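Local atomic coordinates of diguanylate cyclase (Xanthomonas campestris pv. campestris, PDB entry 5H5O), a protein that binds cyclic GMP through a cyclic nucleotide-binding domain, the part in this fragment, and probably makes cyclic di-GMP from two GTP molecules. Residues G36-I41 with H76-G81; F66-L71 with I117-N122; A28-G33 with A80-S85; F17-E22 with L90-H95. All blocks are in the same frame, centred on the assembly; numbering follows the deposited sequence.

In the fold
All four contacts belong to the cyclic nucleotide-binding part of the protein, a jelly-roll-like body of two antiparallel sheets carrying helices. Contacts 1 and 2 both touch the bound nucleotide: contact 1 places the phosphate-binding arginine against the start of strand 39-44, while contact 2, the buried one, joins the pocket helix 68-72 to helix 106-121 beside the ribose hydroxyl. Their chemistry is charge and short polar bonds. Contacts 3 and 4 pair outermost strands with their neighbours, one in each sheet, and rest mainly on backbone hydrogen bonds; both are partly exposed. Contact 3 still reaches the site through Phe30, whereas contact 4 lies farther off and carries an arginine-glutamate salt bridge at the edge of its sheet.

Contact 1. Residues G36-I41 with H76-G81; sequences GTQMFI and HARSAG. With PCG (cyclic guanosine monophosphate), chain C.
The carbonyl oxygen of Gln38 is gripped twice by Arg78: NH2 donates at 2.8 Å from Gln38 O, in the carbonyl plane and nearly straight at 163°, while NH1 adds a weak bond to the same Gln38 O. NH1 also reaches across to the cyclic GMP phosphate, 2.6 Å from PCG O1A, so the guanidinium bridges the turn just before strand 39-44 and the ligand. A bend at chi2 (-65°) followed by an extended stretch carries the guanidinium across to Gly36 and Gln38. One face of the guanidinium lies on Gly36, where CA is 3.6 Å from Arg78 NE, and Phe40 brings a ring edge up to NH2. Water 3 accepts from that NH2 and donates weakly to Gln38 OE1. Two more waters tie Gly36 to His76 O.

The second phosphate oxygen, PCG O2A, has its own set of donors. His76 NE2 reaches it in the ring plane at 2.7 Å, and Ser79 supplies both its N and its OG, the latter 3.0 Å from PCG O2A. Arginine, serine and histidine gathered on a cyclic phosphate in this way form part of the phosphate-binding cassette of cyclic nucleotide-binding domains.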
# COMPACT_ATOMS: atom_id res chain seq x y z
N GLY A 36 -16.24 2.08 -6.73
CA GLY A 36 -16.51 1.74 -5.34
C GLY A 36 -15.53 2.45 -4.43
O GLY A 36 -14.33 2.30 -4.60
N THR A 37 -16.05 3.21 -3.47
CA THR A 37 -15.18 4.02 -2.64
C THR A 37 -15.24 3.62 -1.16
O THR A 37 -14.73 4.33 -0.31
CB THR A 37 -15.56 5.50 -2.77
OG1 THR A 37 -16.93 5.66 -2.41
CG2 THR A 37 -15.35 5.97 -4.21
N GLN A 38 -15.87 2.49 -0.86
CA GLN A 38 -15.87 2.04 0.52
C GLN A 38 -15.18 0.71 0.63
O GLN A 38 -15.13 -0.04 -0.34
CB GLN A 38 -17.30 1.92 1.07
CG GLN A 38 -18.14 1.01 0.26
CD GLN A 38 -19.07 1.75 -0.66
OE1 GLN A 38 -18.73 2.03 -1.81
NE2 GLN A 38 -20.26 2.05 -0.16
N MSE A 39 -14.61 0.43 1.80
CA MSE A 39 -14.06 -0.89 2.08
C MSE A 39 -14.97 -1.59 3.07
O MSE A 39 -15.87 -0.98 3.65
CB MSE A 39 -12.66 -0.80 2.67
CG MSE A 39 -12.62 -0.12 4.03
SE MSE A 39 -10.88 -0.37 4.84
CE MSE A 39 -11.02 -2.23 5.39
N PHE A 40 -14.70 -2.87 3.27
CA PHE A 40 -15.54 -3.69 4.13
C PHE A 40 -14.75 -4.61 5.05
O PHE A 40 -13.71 -5.13 4.67
CB PHE A 40 -16.47 -4.54 3.27
CG PHE A 40 -17.41 -3.73 2.44
CD1 PHE A 40 -18.61 -3.28 2.97
CD2 PHE A 40 -17.08 -3.41 1.13
CE1 PHE A 40 -19.48 -2.52 2.19
CE2 PHE A 40 -17.94 -2.65 0.36
CZ PHE A 40 -19.14 -2.21 0.89
N ILE A 41 -15.26 -4.84 6.25
CA ILE A 41 -14.73 -5.90 7.10
C ILE A 41 -15.82 -6.94 7.42
O ILE A 41 -16.92 -6.59 7.89
CB ILE A 41 -14.12 -5.35 8.41
CG1 ILE A 41 -13.11 -4.22 8.12
CG2 ILE A 41 -13.48 -6.46 9.19
CD1 ILE A 41 -12.97 -3.18 9.24
N HIS A 76 -10.74 3.86 -8.94
CA HIS A 76 -10.39 2.45 -8.98
C HIS A 76 -11.60 1.67 -9.44
O HIS A 76 -12.74 1.98 -9.07
CB HIS A 76 -10.01 1.97 -7.58
CG HIS A 76 -9.73 0.50 -7.48
ND1 HIS A 76 -8.65 -0.09 -8.10
CD2 HIS A 76 -10.38 -0.49 -6.82
CE1 HIS A 76 -8.64 -1.38 -7.83
NE2 HIS A 76 -9.68 -1.65 -7.05
N ALA A 77 -11.37 0.64 -10.24
CA ALA A 77 -12.44 -0.28 -10.61
C ALA A 77 -12.25 -1.56 -9.81
O ALA A 77 -11.15 -2.10 -9.76
CB ALA A 77 -12.41 -0.58 -12.09
N ARG A 78 -13.32 -2.02 -9.17
CA ARG A 78 -13.29 -3.21 -8.32
C ARG A 78 -12.59 -4.37 -9.03
O ARG A 78 -13.00 -4.79 -10.12
CB ARG A 78 -14.70 -3.62 -7.90
CG ARG A 78 -15.47 -2.61 -7.04
CD ARG A 78 -14.84 -2.39 -5.68
NE ARG A 78 -15.77 -1.75 -4.74
CZ ARG A 78 -15.40 -1.27 -3.56
NH1 ARG A 78 -14.12 -1.34 -3.18
NH2 ARG A 78 -16.29 -0.69 -2.76
N SER A 79 -11.53 -4.88 -8.41
CA SER A 79 -10.75 -5.98 -8.96
C SER A 79 -11.50 -7.32 -8.92
O SER A 79 -11.17 -8.26 -9.63
CB SER A 79 -9.45 -6.14 -8.18
OG SER A 79 -8.82 -4.90 -8.01
N ALA A 80 -12.52 -7.40 -8.09
CA ALA A 80 -13.29 -8.63 -8.03
C ALA A 80 -14.74 -8.31 -7.76
O ALA A 80 -15.07 -7.22 -7.31
CB ALA A 80 -12.73 -9.57 -6.95
N GLY A 81 -15.61 -9.27 -8.08
CA GLY A 81 -16.98 -9.21 -7.61
C GLY A 81 -17.03 -9.75 -6.19
O GLY A 81 -16.30 -10.69 -5.84
PA PCG C . -11.26 -3.84 -4.45
O1A PCG C . -12.02 -2.73 -3.81
O2A PCG C . -10.45 -3.89 -5.71
O5' PCG C . -12.23 -4.70 -4.41
C5' PCG C . -11.87 -6.06 -4.69
C4' PCG C . -10.93 -6.40 -3.57
O4' PCG C . -10.31 -7.66 -3.49
C3' PCG C . -9.81 -5.42 -3.47
O3' PCG C . -10.35 -4.08 -3.34
C2' PCG C . -9.04 -6.02 -2.32
O2' PCG C . -9.38 -5.55 -1.01
C1' PCG C . -9.39 -7.51 -2.41
N9 PCG C . -8.45 -8.60 -2.85
C8 PCG C . -8.29 -9.77 -2.21
N7 PCG C . -7.38 -10.54 -2.81
C5 PCG C . -6.92 -9.89 -3.87
C6 PCG C . -5.93 -10.15 -4.94
O6 PCG C . -5.31 -11.22 -4.96
N1 PCG C . -5.72 -9.19 -5.89
C2 PCG C . -6.40 -8.01 -5.89
N2 PCG C . -6.14 -7.11 -6.85
N3 PCG C . -7.34 -7.71 -4.92
C4 PCG C . -7.63 -8.59 -3.91
O HOH W 1 -13.49 0.39 -6.61
O HOH W 2 -14.09 3.79 -7.85
O HOH W 3 -19.31 -0.83 -2.99

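Contact 2. Residues F66-L71 with I117-N122; sequences FGELGL and IVRVVN. With PCG (cyclic guanosine monophosphate), chain C.
Glu68 puts CG between its own backbone N and carbonyl carbon (chi1 80°) and folds again at chi2, which turns its carboxylate toward helix 106-121; from that helix Arg119 extends and then kinks at chi3 (66°) to bring its guanidinium edge to the ribose hydroxyl. The two meet in a salt bridge, Glu68 OE2 to Arg119 NH2 at 2.8 Å, with the carboxylate and guanidinium planes 74° apart, so this is a single-point approach and not a flat two-pronged pairing.

Both groups share the ribose hydroxyl. PCG O2' donates to Glu68 OE1 at 2.5 Å and accepts from Gly67 N at 2.7 Å, and Arg119 NH2 adds a weaker bond to PCG O2' at 2.9 Å. Beside the charged pair, Val120 CG2 lies 3.3 Å from Glu68 OE2 and touches Leu69 at its CD2, 4.1 Å away. Leu69 turns its other methyl, CD1, toward the cyclic phosphate. On the second subunit, another copy of this protein, Val121 also packs on Leu69, so the pocket helix lies close to the dimer interface.

Arginine and hydroxyl together probably favour a charged Glu68. Because Arg119 contacts the ligand and the glutamate that reads O2', helix 106-121 is probably coupled to the bound ribose, as C-terminal helices of related cyclic nucleotide-binding domains are.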
# COMPACT_ATOMS: atom_id res chain seq x y z
N PHE A 66 -11.57 -6.16 2.93
CA PHE A 66 -11.43 -6.11 1.48
C PHE A 66 -12.03 -4.82 0.99
O PHE A 66 -12.83 -4.20 1.69
CB PHE A 66 -12.13 -7.30 0.81
CG PHE A 66 -13.62 -7.38 1.07
CD1 PHE A 66 -14.54 -6.90 0.14
CD2 PHE A 66 -14.11 -7.96 2.23
CE1 PHE A 66 -15.92 -7.00 0.37
CE2 PHE A 66 -15.49 -8.06 2.47
CZ PHE A 66 -16.39 -7.59 1.54
N GLY A 67 -11.65 -4.41 -0.22
CA GLY A 67 -12.19 -3.19 -0.79
C GLY A 67 -11.41 -1.94 -0.46
O GLY A 67 -11.83 -0.84 -0.84
N GLU A 68 -10.28 -2.09 0.24
CA GLU A 68 -9.47 -0.93 0.63
C GLU A 68 -8.88 -0.20 -0.59
O GLU A 68 -8.68 1.00 -0.55
CB GLU A 68 -8.38 -1.29 1.66
CG GLU A 68 -7.10 -1.96 1.12
CD GLU A 68 -7.31 -3.38 0.60
OE1 GLU A 68 -8.44 -3.90 0.68
OE2 GLU A 68 -6.32 -3.99 0.13
N LEU A 69 -8.66 -0.93 -1.69
CA LEU A 69 -8.22 -0.32 -2.95
C LEU A 69 -9.25 0.68 -3.48
O LEU A 69 -8.90 1.79 -3.89
CB LEU A 69 -7.96 -1.39 -4.03
CG LEU A 69 -6.92 -2.46 -3.72
CD1 LEU A 69 -6.74 -3.39 -4.93
CD2 LEU A 69 -5.58 -1.85 -3.31
N GLY A 70 -10.52 0.27 -3.47
CA GLY A 70 -11.60 1.14 -3.87
C GLY A 70 -11.67 2.36 -2.97
O GLY A 70 -11.95 3.48 -3.41
N LEU A 71 -11.39 2.14 -1.70
CA LEU A 71 -11.41 3.22 -0.73
C LEU A 71 -10.28 4.23 -0.96
O LEU A 71 -10.49 5.43 -0.89
CB LEU A 71 -11.30 2.62 0.67
CG LEU A 71 -11.28 3.60 1.84
CD1 LEU A 71 -12.67 4.16 2.10
CD2 LEU A 71 -10.72 2.93 3.09
N ILE A 117 -0.42 -2.75 2.46
CA ILE A 117 0.62 -2.83 1.43
C ILE A 117 1.24 -4.22 1.34
O ILE A 117 1.37 -4.76 0.25
CB ILE A 117 1.72 -1.80 1.69
CG1 ILE A 117 1.20 -0.40 1.37
CG2 ILE A 117 2.96 -2.10 0.82
CD1 ILE A 117 1.99 0.71 2.04
N VAL A 118 1.59 -4.80 2.48
CA VAL A 118 2.11 -6.16 2.51
C VAL A 118 1.12 -7.13 1.87
O VAL A 118 1.50 -7.93 1.02
CB VAL A 118 2.42 -6.63 3.94
CG1 VAL A 118 2.88 -8.08 3.91
CG2 VAL A 118 3.48 -5.73 4.60
N ARG A 119 -0.15 -7.05 2.26
CA ARG A 119 -1.17 -7.94 1.73
C ARG A 119 -1.28 -7.77 0.21
O ARG A 119 -1.29 -8.75 -0.53
CB ARG A 119 -2.53 -7.69 2.41
CG ARG A 119 -3.52 -8.86 2.30
CD ARG A 119 -4.97 -8.40 2.47
NE ARG A 119 -5.38 -7.54 1.36
CZ ARG A 119 -6.60 -7.51 0.82
NH1 ARG A 119 -7.57 -8.29 1.29
NH2 ARG A 119 -6.85 -6.69 -0.19
N VAL A 120 -1.32 -6.53 -0.24
CA VAL A 120 -1.56 -6.22 -1.65
C VAL A 120 -0.37 -6.56 -2.56
O VAL A 120 -0.56 -6.98 -3.70
CB VAL A 120 -1.99 -4.75 -1.82
CG1 VAL A 120 -2.04 -4.35 -3.29
CG2 VAL A 120 -3.36 -4.55 -1.17
N VAL A 121 0.84 -6.40 -2.05
CA VAL A 121 2.02 -6.81 -2.81
C VAL A 121 2.04 -8.33 -2.93
O VAL A 121 2.53 -8.89 -3.92
CB VAL A 121 3.32 -6.25 -2.21
CG1 VAL A 121 4.56 -6.92 -2.81
CG2 VAL A 121 3.36 -4.74 -2.42
N ASN A 122 1.44 -8.99 -1.94
CA ASN A 122 1.30 -10.44 -1.95
C ASN A 122 -0.06 -10.90 -2.50
O ASN A 122 -0.54 -11.97 -2.15
CB ASN A 122 1.51 -11.01 -0.55
CG ASN A 122 2.94 -10.87 -0.06
OD1 ASN A 122 3.86 -10.66 -0.86
ND2 ASN A 122 3.13 -10.97 1.24
PA PCG C . -11.26 -3.84 -4.45
O1A PCG C . -12.02 -2.73 -3.81
O2A PCG C . -10.45 -3.89 -5.71
O5' PCG C . -12.23 -4.70 -4.41
C5' PCG C . -11.87 -6.06 -4.69
C4' PCG C . -10.93 -6.40 -3.57
O4' PCG C . -10.31 -7.66 -3.49
C3' PCG C . -9.81 -5.42 -3.47
O3' PCG C . -10.35 -4.08 -3.34
C2' PCG C . -9.04 -6.02 -2.32
O2' PCG C . -9.38 -5.55 -1.01
C1' PCG C . -9.39 -7.51 -2.41
N9 PCG C . -8.45 -8.60 -2.85
C8 PCG C . -8.29 -9.77 -2.21
N7 PCG C . -7.38 -10.54 -2.81
C5 PCG C . -6.92 -9.89 -3.87
C6 PCG C . -5.93 -10.15 -4.94
O6 PCG C . -5.31 -11.22 -4.96
N1 PCG C . -5.72 -9.19 -5.89
C2 PCG C . -6.40 -8.01 -5.89
N2 PCG C . -6.14 -7.11 -6.85
N3 PCG C . -7.34 -7.71 -4.92
C4 PCG C . -7.63 -8.59 -3.91

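Contact 3. Residues A28-G33 with A80-S85; sequences ALFERG and AGASAS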
# COMPACT_ATOMS: atom_id res chain seq x y z
N ALA A 28 -25.21 -10.13 -4.00
CA ALA A 28 -24.00 -9.45 -4.40
C ALA A 28 -23.85 -8.18 -3.58
O ALA A 28 -24.83 -7.49 -3.29
CB ALA A 28 -24.05 -9.14 -5.88
N LEU A 29 -22.61 -7.89 -3.18
CA LEU A 29 -22.27 -6.64 -2.52
C LEU A 29 -21.83 -5.63 -3.58
O LEU A 29 -22.25 -4.46 -3.58
CB LEU A 29 -21.16 -6.87 -1.51
CG LEU A 29 -20.70 -5.65 -0.71
CD1 LEU A 29 -21.84 -5.16 0.18
CD2 LEU A 29 -19.46 -6.00 0.12
N PHE A 30 -20.97 -6.09 -4.49
CA PHE A 30 -20.62 -5.32 -5.67
C PHE A 30 -20.08 -6.20 -6.80
O PHE A 30 -19.65 -7.34 -6.58
CB PHE A 30 -19.64 -4.18 -5.35
CG PHE A 30 -18.38 -4.61 -4.66
CD1 PHE A 30 -17.37 -5.25 -5.35
CD2 PHE A 30 -18.20 -4.34 -3.32
CE1 PHE A 30 -16.21 -5.63 -4.71
CE2 PHE A 30 -17.05 -4.71 -2.68
CZ PHE A 30 -16.05 -5.35 -3.38
N GLU A 31 -20.11 -5.64 -8.02
CA GLU A 31 -19.65 -6.35 -9.20
C GLU A 31 -18.24 -5.95 -9.57
O GLU A 31 -17.83 -4.80 -9.35
CB GLU A 31 -20.57 -6.04 -10.39
CG GLU A 31 -22.02 -6.38 -10.12
CD GLU A 31 -22.20 -7.82 -9.68
OE1 GLU A 31 -21.49 -8.70 -10.19
OE2 GLU A 31 -23.06 -8.06 -8.80
N ARG A 32 -17.51 -6.90 -10.15
CA ARG A 32 -16.16 -6.65 -10.62
C ARG A 32 -16.20 -5.58 -11.71
O ARG A 32 -17.03 -5.63 -12.61
CB ARG A 32 -15.54 -7.93 -11.19
CG ARG A 32 -14.09 -7.77 -11.64
CD ARG A 32 -13.45 -9.11 -11.98
NE ARG A 32 -13.90 -9.61 -13.28
CZ ARG A 32 -14.83 -10.55 -13.44
NH1 ARG A 32 -15.18 -10.93 -14.67
NH2 ARG A 32 -15.40 -11.12 -12.38
N GLY A 33 -15.30 -4.60 -11.60
CA GLY A 33 -15.21 -3.55 -12.60
C GLY A 33 -15.97 -2.29 -12.22
O GLY A 33 -15.86 -1.27 -12.90
N ALA A 80 -12.52 -7.40 -8.09
CA ALA A 80 -13.29 -8.63 -8.03
C ALA A 80 -14.74 -8.31 -7.76
O ALA A 80 -15.07 -7.22 -7.31
CB ALA A 80 -12.73 -9.57 -6.95
N GLY A 81 -15.61 -9.27 -8.08
CA GLY A 81 -16.98 -9.21 -7.61
C GLY A 81 -17.03 -9.75 -6.19
O GLY A 81 -16.30 -10.69 -5.84
N ALA A 82 -17.88 -9.15 -5.36
CA ALA A 82 -18.05 -9.59 -3.98
C ALA A 82 -19.48 -10.02 -3.74
O ALA A 82 -20.41 -9.33 -4.16
CB ALA A 82 -17.64 -8.47 -3.00
N SER A 83 -19.66 -11.16 -3.07
CA SER A 83 -20.99 -11.71 -2.84
C SER A 83 -21.03 -12.59 -1.59
O SER A 83 -20.02 -13.17 -1.17
CB SER A 83 -21.48 -12.49 -4.07
OG SER A 83 -20.88 -13.77 -4.16
N ALA A 84 -22.19 -12.66 -0.96
CA ALA A 84 -22.31 -13.36 0.30
C ALA A 84 -22.56 -14.85 0.06
O ALA A 84 -23.48 -15.23 -0.67
CB ALA A 84 -23.40 -12.74 1.18
N SER A 85 -21.73 -15.68 0.66
CA SER A 85 -21.87 -17.12 0.52
C SER A 85 -23.03 -17.58 1.40
O SER A 85 -23.84 -18.40 1.01
CB SER A 85 -20.57 -17.81 0.94
OG SER A 85 -20.68 -19.21 0.81
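Phe30 lays the face of its ring on Ala82: the CB of Ala82 sits 3.7 Å from the ring centroid, 17° off the normal, a CH-pi contact made chiefly with the CZ and CE1 side of the ring. The same ring meets the backbone with its edge, Phe30 CE1 lying 3.3 Å from Ala80 O in the ring plane. CG lies between the backbone N and the carbonyl carbon (chi1 55°), which holds the ring back against the partner strand. Leu29, one residue earlier, brings its CB alongside the same alanine methyl, 4.1 Å from Ala82 CB.

That two consecutive residues face one alanine follows from the backbone, a classic beta bulge. Leu29 N donates to Ala82 O at 2.8 Å, Phe30 N adds a weak bond to the same oxygen, and Ala82 N answers with a 2.8 Å bond to Phe30 O. Before the bulge, Ala28 and Ser83 form a non-hydrogen-bonded antiparallel pair on the other face of the sheet. Beyond it, Arg32 lays its aliphatic part against Ala80 and Gly81, with CB 3.4 Å from Gly81 N.

Strand 28-30 is outermost in its sheet, and strand 81-84 passes between it and strand 47-50, where Ala82 also touches Ile47 and Leu49. Phe30 also makes a cation-pi contact with Arg78 and touches the bound nucleotide, while Phe66 from strand 65-66 and Phe40 from strand 39-44 close in on both Leu29 and Phe30.

Contact 4. Residues F17-E22 with L90-H95; sequences FGRMRE and LIELAH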
# COMPACT_ATOMS: atom_id res chain seq x y z
N PHE A 17 -16.48 4.23 13.54
CA PHE A 17 -16.42 5.29 12.53
C PHE A 17 -17.25 4.94 11.30
O PHE A 17 -17.68 5.81 10.55
CB PHE A 17 -14.97 5.60 12.15
CG PHE A 17 -14.26 6.47 13.14
CD1 PHE A 17 -14.01 7.80 12.86
CD2 PHE A 17 -13.88 5.97 14.38
CE1 PHE A 17 -13.37 8.63 13.79
CE2 PHE A 17 -13.23 6.77 15.31
CZ PHE A 17 -12.98 8.11 15.01
N GLY A 18 -17.47 3.65 11.08
CA GLY A 18 -18.23 3.20 9.93
C GLY A 18 -19.66 2.88 10.29
O GLY A 18 -20.27 3.55 11.13
N ARG A 19 -20.22 1.85 9.64
CA ARG A 19 -21.53 1.36 10.01
C ARG A 19 -21.67 -0.12 9.69
O ARG A 19 -20.78 -0.72 9.08
CB ARG A 19 -22.62 2.15 9.31
CG ARG A 19 -22.44 2.24 7.82
CD ARG A 19 -23.77 2.41 7.18
NE ARG A 19 -24.69 1.40 7.69
CZ ARG A 19 -26.01 1.54 7.73
NH1 ARG A 19 -26.58 2.66 7.30
NH2 ARG A 19 -26.76 0.56 8.22
N MSE A 20 -22.78 -0.72 10.10
CA MSE A 20 -22.97 -2.15 9.92
C MSE A 20 -23.89 -2.40 8.75
O MSE A 20 -24.76 -1.58 8.44
CB MSE A 20 -23.55 -2.80 11.19
CG MSE A 20 -22.75 -2.52 12.46
SE MSE A 20 -20.86 -3.00 12.28
CE MSE A 20 -21.11 -4.89 11.93
N ARG A 21 -23.72 -3.55 8.12
CA ARG A 21 -24.45 -3.87 6.92
C ARG A 21 -24.75 -5.36 6.94
O ARG A 21 -23.85 -6.18 7.13
CB ARG A 21 -23.61 -3.49 5.69
CG ARG A 21 -24.39 -3.11 4.45
CD ARG A 21 -25.34 -1.93 4.69
NE ARG A 21 -24.77 -0.62 4.39
CZ ARG A 21 -25.50 0.50 4.34
NH1 ARG A 21 -26.81 0.44 4.56
NH2 ARG A 21 -24.94 1.67 4.07
N GLU A 22 -26.01 -5.71 6.78
CA GLU A 22 -26.39 -7.11 6.70
C GLU A 22 -26.52 -7.48 5.25
O GLU A 22 -26.97 -6.68 4.44
CB GLU A 22 -27.72 -7.36 7.42
CG GLU A 22 -27.61 -7.27 8.92
CD GLU A 22 -28.95 -7.25 9.61
OE1 GLU A 22 -29.95 -7.65 8.99
OE2 GLU A 22 -29.00 -6.81 10.79
N LEU A 90 -21.25 -7.17 7.93
CA LEU A 90 -20.04 -6.47 7.54
C LEU A 90 -19.95 -5.14 8.25
O LEU A 90 -20.96 -4.50 8.53
CB LEU A 90 -20.06 -6.19 6.04
CG LEU A 90 -20.32 -7.33 5.05
CD1 LEU A 90 -20.33 -6.81 3.63
CD2 LEU A 90 -19.26 -8.40 5.18
N ILE A 91 -18.72 -4.71 8.52
CA ILE A 91 -18.47 -3.29 8.77
C ILE A 91 -18.26 -2.61 7.42
O ILE A 91 -17.43 -3.04 6.62
CB ILE A 91 -17.22 -3.06 9.63
CG1 ILE A 91 -17.42 -3.65 11.03
CG2 ILE A 91 -16.87 -1.55 9.70
CD1 ILE A 91 -16.11 -3.99 11.71
N GLU A 92 -19.03 -1.57 7.16
CA GLU A 92 -18.87 -0.77 5.96
C GLU A 92 -18.24 0.58 6.31
O GLU A 92 -18.78 1.34 7.11
CB GLU A 92 -20.21 -0.58 5.28
CG GLU A 92 -20.21 0.30 4.04
CD GLU A 92 -21.60 0.45 3.45
OE1 GLU A 92 -22.19 -0.57 3.03
OE2 GLU A 92 -22.11 1.58 3.43
N LEU A 93 -17.08 0.86 5.72
CA LEU A 93 -16.33 2.08 6.01
C LEU A 93 -16.23 2.96 4.76
O LEU A 93 -15.59 2.60 3.78
CB LEU A 93 -14.94 1.68 6.50
CG LEU A 93 -14.08 2.51 7.46
CD1 LEU A 93 -13.15 3.37 6.70
CD2 LEU A 93 -14.86 3.31 8.51
N ALA A 94 -16.90 4.11 4.80
CA ALA A 94 -16.94 5.02 3.67
C ALA A 94 -15.74 5.95 3.62
O ALA A 94 -15.03 6.13 4.62
CB ALA A 94 -18.25 5.83 3.68
N HIS A 95 -15.53 6.53 2.45
CA HIS A 95 -14.42 7.45 2.20
C HIS A 95 -14.29 8.52 3.29
O HIS A 95 -13.21 8.71 3.85
CB HIS A 95 -14.62 8.12 0.84
CG HIS A 95 -13.53 9.07 0.46
ND1 HIS A 95 -13.56 10.41 0.78
CD2 HIS A 95 -12.37 8.86 -0.21
CE1 HIS A 95 -12.46 10.99 0.32
NE2 HIS A 95 -11.73 10.07 -0.28
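Strand 19-23 forms an outer edge of one of the two antiparallel sheets of the cyclic nucleotide-binding domain, and here it is zipped to strand 88-93. Arg19 pairs with Glu92 and Arg21 with Leu90 as hydrogen-bonded pairs, with Met20 and Ile91 as the non-hydrogen-bonded pair between them; the shortest of the bonds is Glu92 N to Arg19 O at 2.7 Å.

On the face bearing Arg21 and Glu92, the arginine takes the carboxylate side-on, one nitrogen to each oxygen: NE to Glu92 OE1 at 2.9 Å, from above the carboxylate plane, and NH2 to Glu92 OE2, also 2.9 Å, on the syn side though out of the carboxylate plane, and straighter at 171°. Glu92 reaches out with CG anti to its backbone N (chi1 177°) to present both oxygens. Arg19 doubles back to hold Met20 O with NE and NH2, the latter 2.9 Å away, and its guanidinium lies over that of Arg21. Glu92 probably offsets part of the charge these two arginines bring together. The opposite face is apolar: the selenium of Met20, a selenomethionine, rests 3.7 Å from Ile91 CG1, and Leu93 CD2 packs 3.7 Å from Gly18 CA.

Gly18 follows directly on helix 8-17, whose Phe14 and Ala15 touch Leu93 and Ile91. Strand 39-44 flanks strand 88-93 on its other side, and Ala94 stands at the N-cap position of helix 95-104, whose Phe98 packs on Leu93.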